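Local coordinates for protein beta-hydroxyacid dehydrogenase, 3-hydroxyisobutyrate dehydrogenase (Saccharomonospora xinjiangensis XJ-54, PDB 6GRL) that probably reduces imines to amines with NADPH as an S-selective imine reductase of the HIBADH-related family, at residues A76-V80 with H162-L166. Residues are numbered along the deposited sequence; the frame is centred on the assembly and turned at random.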
ATOM      1  N   ALA A  76     -19.591   8.669 -20.597  1.00 11.69           N
ATOM      2  CA  ALA A  76     -18.739   9.561 -21.368  1.00 11.68           C
ATOM      3  C   ALA A  76     -17.447   8.907 -21.840  1.00 16.22           C
ATOM      4  O   ALA A  76     -16.833   9.411 -22.787  1.00 17.41           O
ATOM      5  CB  ALA A  76     -18.400  10.803 -20.540  1.00 13.48           C
ATOM      6  N   SER A  77     -17.015   7.810 -21.220  1.00 11.62           N
ATOM      7  CA  SER A  77     -15.713   7.233 -21.530  0.86  9.95           C
ATOM      8  C   SER A  77     -15.751   5.725 -21.341  1.00  9.05           C
ATOM      9  O   SER A  77     -16.596   5.190 -20.619  1.00 13.21           O
ATOM     10  CB  SER A  77     -14.602   7.829 -20.651  0.86 10.37           C
ATOM     11  OG  SER A  77     -14.940   9.122 -20.178  0.86 10.07           O
ATOM     12  N   ARG A  78     -14.802   5.047 -21.992  1.00  8.98           N
ATOM     13  CA  ARG A  78     -14.592   3.623 -21.769  1.00  8.96           C
ATOM     14  C   ARG A  78     -13.743   3.372 -20.528  1.00  7.83           C
ATOM     15  O   ARG A  78     -13.888   2.333 -19.878  1.00  9.49           O
ATOM     16  CB  ARG A  78     -13.926   2.993 -22.998  1.00 13.88           C
ATOM     17  CG  ARG A  78     -13.466   1.555 -22.804  1.00 16.60           C
ATOM     18  CD  ARG A  78     -12.801   1.005 -24.053  1.00 22.49           C
ATOM     19  NE  ARG A  78     -12.519  -0.422 -23.931  1.00 28.06           N
ATOM     20  CZ  ARG A  78     -11.314  -0.933 -23.699  1.00 30.11           C
ATOM     21  NH1 ARG A  78     -10.264  -0.134 -23.566  1.00 33.23           N
ATOM     22  NH2 ARG A  78     -11.159  -2.247 -23.604  1.00 31.74           N
ATOM     23  N   PHE A  79     -12.875   4.320 -20.183  1.00  8.10           N
ATOM     24  CA  PHE A  79     -11.933   4.196 -19.076  1.00 10.05           C
ATOM     25  C   PHE A  79     -12.496   4.954 -17.877  1.00  8.92           C
ATOM     26  O   PHE A  79     -12.626   6.182 -17.921  1.00 12.76           O
ATOM     27  CB  PHE A  79     -10.572   4.746 -19.499  1.00  9.16           C
ATOM     28  CG  PHE A  79      -9.438   4.359 -18.598  1.00 13.18           C
ATOM     29  CD1 PHE A  79      -8.903   3.082 -18.644  1.00 17.31           C
ATOM     30  CD2 PHE A  79      -8.885   5.282 -17.728  1.00 14.44           C
ATOM     31  CE1 PHE A  79      -7.847   2.730 -17.823  1.00 20.50           C
ATOM     32  CE2 PHE A  79      -7.829   4.936 -16.905  1.00 15.06           C
ATOM     33  CZ  PHE A  79      -7.311   3.657 -16.953  1.00 17.94           C
ATOM     34  N   VAL A  80     -12.827   4.230 -16.810  1.00  6.70           N
ATOM     35  CA  VAL A  80     -13.469   4.806 -15.630  1.00  7.38           C
ATOM     36  C   VAL A  80     -12.559   4.588 -14.430  1.00  9.29           C
ATOM     37  O   VAL A  80     -12.247   3.443 -14.082  1.00 10.16           O
ATOM     38  CB  VAL A  80     -14.856   4.196 -15.374  1.00  9.55           C
ATOM     39  CG1 VAL A  80     -15.483   4.803 -14.125  1.00  9.31           C
ATOM     40  CG2 VAL A  80     -15.759   4.393 -16.579  1.00  9.91           C
ATOM     41  N   HIS A 162      -3.279  -0.662 -20.740  1.00 21.84           N
ATOM     42  CA  HIS A 162      -3.515   0.670 -20.197  1.00 22.28           C
ATOM     43  C   HIS A 162      -2.385   1.157 -19.299  1.00 20.92           C
ATOM     44  O   HIS A 162      -2.537   2.195 -18.643  1.00 19.82           O
ATOM     45  CB  HIS A 162      -4.840   0.697 -19.430  1.00 25.64           C
ATOM     46  CG  HIS A 162      -6.021   0.299 -20.257  1.00 29.76           C
ATOM     47  ND1 HIS A 162      -6.591   1.137 -21.192  1.00 32.16           N
ATOM     48  CD2 HIS A 162      -6.737  -0.849 -20.298  1.00 31.39           C
ATOM     49  CE1 HIS A 162      -7.608   0.524 -21.769  1.00 31.76           C
ATOM     50  NE2 HIS A 162      -7.718  -0.684 -21.245  1.00 32.17           N
ATOM     51  N   GLU A 163      -1.260   0.444 -19.252  1.00 20.83           N
ATOM     52  CA  GLU A 163      -0.140   0.885 -18.425  1.00 20.99           C
ATOM     53  C   GLU A 163       0.350   2.291 -18.756  1.00 20.48           C
ATOM     54  O   GLU A 163       0.656   3.040 -17.810  1.00 20.23           O
ATOM     55  CB  GLU A 163       1.012  -0.125 -18.527  1.00 25.94           C
ATOM     56  CG  GLU A 163       2.173   0.174 -17.590  1.00 29.80           C
ATOM     57  CD  GLU A 163       3.284  -0.853 -17.684  1.00 36.34           C
ATOM     58  OE1 GLU A 163       3.179  -1.772 -18.523  1.00 39.64           O
ATOM     59  OE2 GLU A 163       4.264  -0.739 -16.917  1.00 39.03           O
ATOM     60  N   PRO A 164       0.461   2.717 -20.023  1.00 21.19           N
ATOM     61  CA  PRO A 164       0.879   4.107 -20.276  1.00 22.01           C
ATOM     62  C   PRO A 164      -0.062   5.144 -19.689  1.00 21.44           C
ATOM     63  O   PRO A 164       0.394   6.225 -19.294  1.00 23.77           O
ATOM     64  CB  PRO A 164       0.922   4.186 -21.808  1.00 26.44           C
ATOM     65  CG  PRO A 164       1.163   2.793 -22.243  1.00 27.86           C
ATOM     66  CD  PRO A 164       0.400   1.941 -21.276  1.00 24.33           C
ATOM     67  N   ILE A 165      -1.363   4.854 -19.619  1.00 19.31           N
ATOM     68  CA  ILE A 165      -2.286   5.793 -18.990  1.00 19.12           C
ATOM     69  C   ILE A 165      -2.065   5.825 -17.483  1.00 18.26           C
ATOM     70  O   ILE A 165      -2.061   6.895 -16.863  1.00 17.86           O
ATOM     71  CB  ILE A 165      -3.741   5.436 -19.343  1.00 21.17           C
ATOM     72  CG1 ILE A 165      -3.967   5.541 -20.852  1.00 26.46           C
ATOM     73  CG2 ILE A 165      -4.712   6.341 -18.597  1.00 23.95           C
ATOM     74  CD1 ILE A 165      -5.344   5.096 -21.294  1.00 31.52           C
ATOM     75  N   LEU A 166      -1.863   4.656 -16.872  1.00 14.39           N
ATOM     76  CA  LEU A 166      -1.666   4.592 -15.427  1.00 15.51           C
ATOM     77  C   LEU A 166      -0.378   5.289 -15.005  1.00 16.11           C
ATOM     78  O   LEU A 166      -0.331   5.923 -13.944  1.00 17.87           O
ATOM     79  CB  LEU A 166      -1.663   3.137 -14.964  1.00 16.43           C
ATOM     80  CG  LEU A 166      -2.908   2.318 -15.305  1.00 14.95           C
ATOM     81  CD1 LEU A 166      -2.722   0.867 -14.889  1.00 16.00           C
ATOM     82  CD2 LEU A 166      -4.145   2.916 -14.650  1.00 15.53           C
TER
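Over one face of the H162 imidazole, toward its rim, lies the CD1–CE1 side of the F79 phenyl ring, and at the edge of the same imidazole, near its plane, lies the guanidinium of R78. The two rings are tilted by 38° with centroids 5.2 Å apart, an oblique aromatic pair; F79 CE1 is 3.9 Å from H162 CG. At the edge of the phenyl ring, its far tip CZ meets CD2 of L166 at 4.0 Å. I165 approaches the ring obliquely, its CG2 branch 3.8 Å from F79 CE2. H162 thus meets the ring at CE1 and I165 at CE2, the two carbons flanking CZ, where L166 makes contact. F79 gets there because its CG stands anti to the backbone N (chi1 -165°), which carries the ring off the strand and toward the helix.

R78 reaches H162 through an extended chain, from CG to NE, and the two side chains cross at about a right angle. Its NH1 comes within 3.3 Å of H162 CE1, with the guanidinium and imidazole planes 36° apart. The NE of R78 is hydrogen-bonded to the carbonyl oxygen of G103, which fixes the guanidinium beside the histidine; a positive charge this close would be expected to disfavour protonation of the imidazole.

Here the last turn of helix 156-166 packs against the start of strand 79-82 within the Rossmann-type nucleotide-binding domain. That strand runs between the parallel strands 23-26 and 105-108: F79 also touches V23 and V107, and both R78 and H162 touch V105, so the helix end packs against one face of the central sheet.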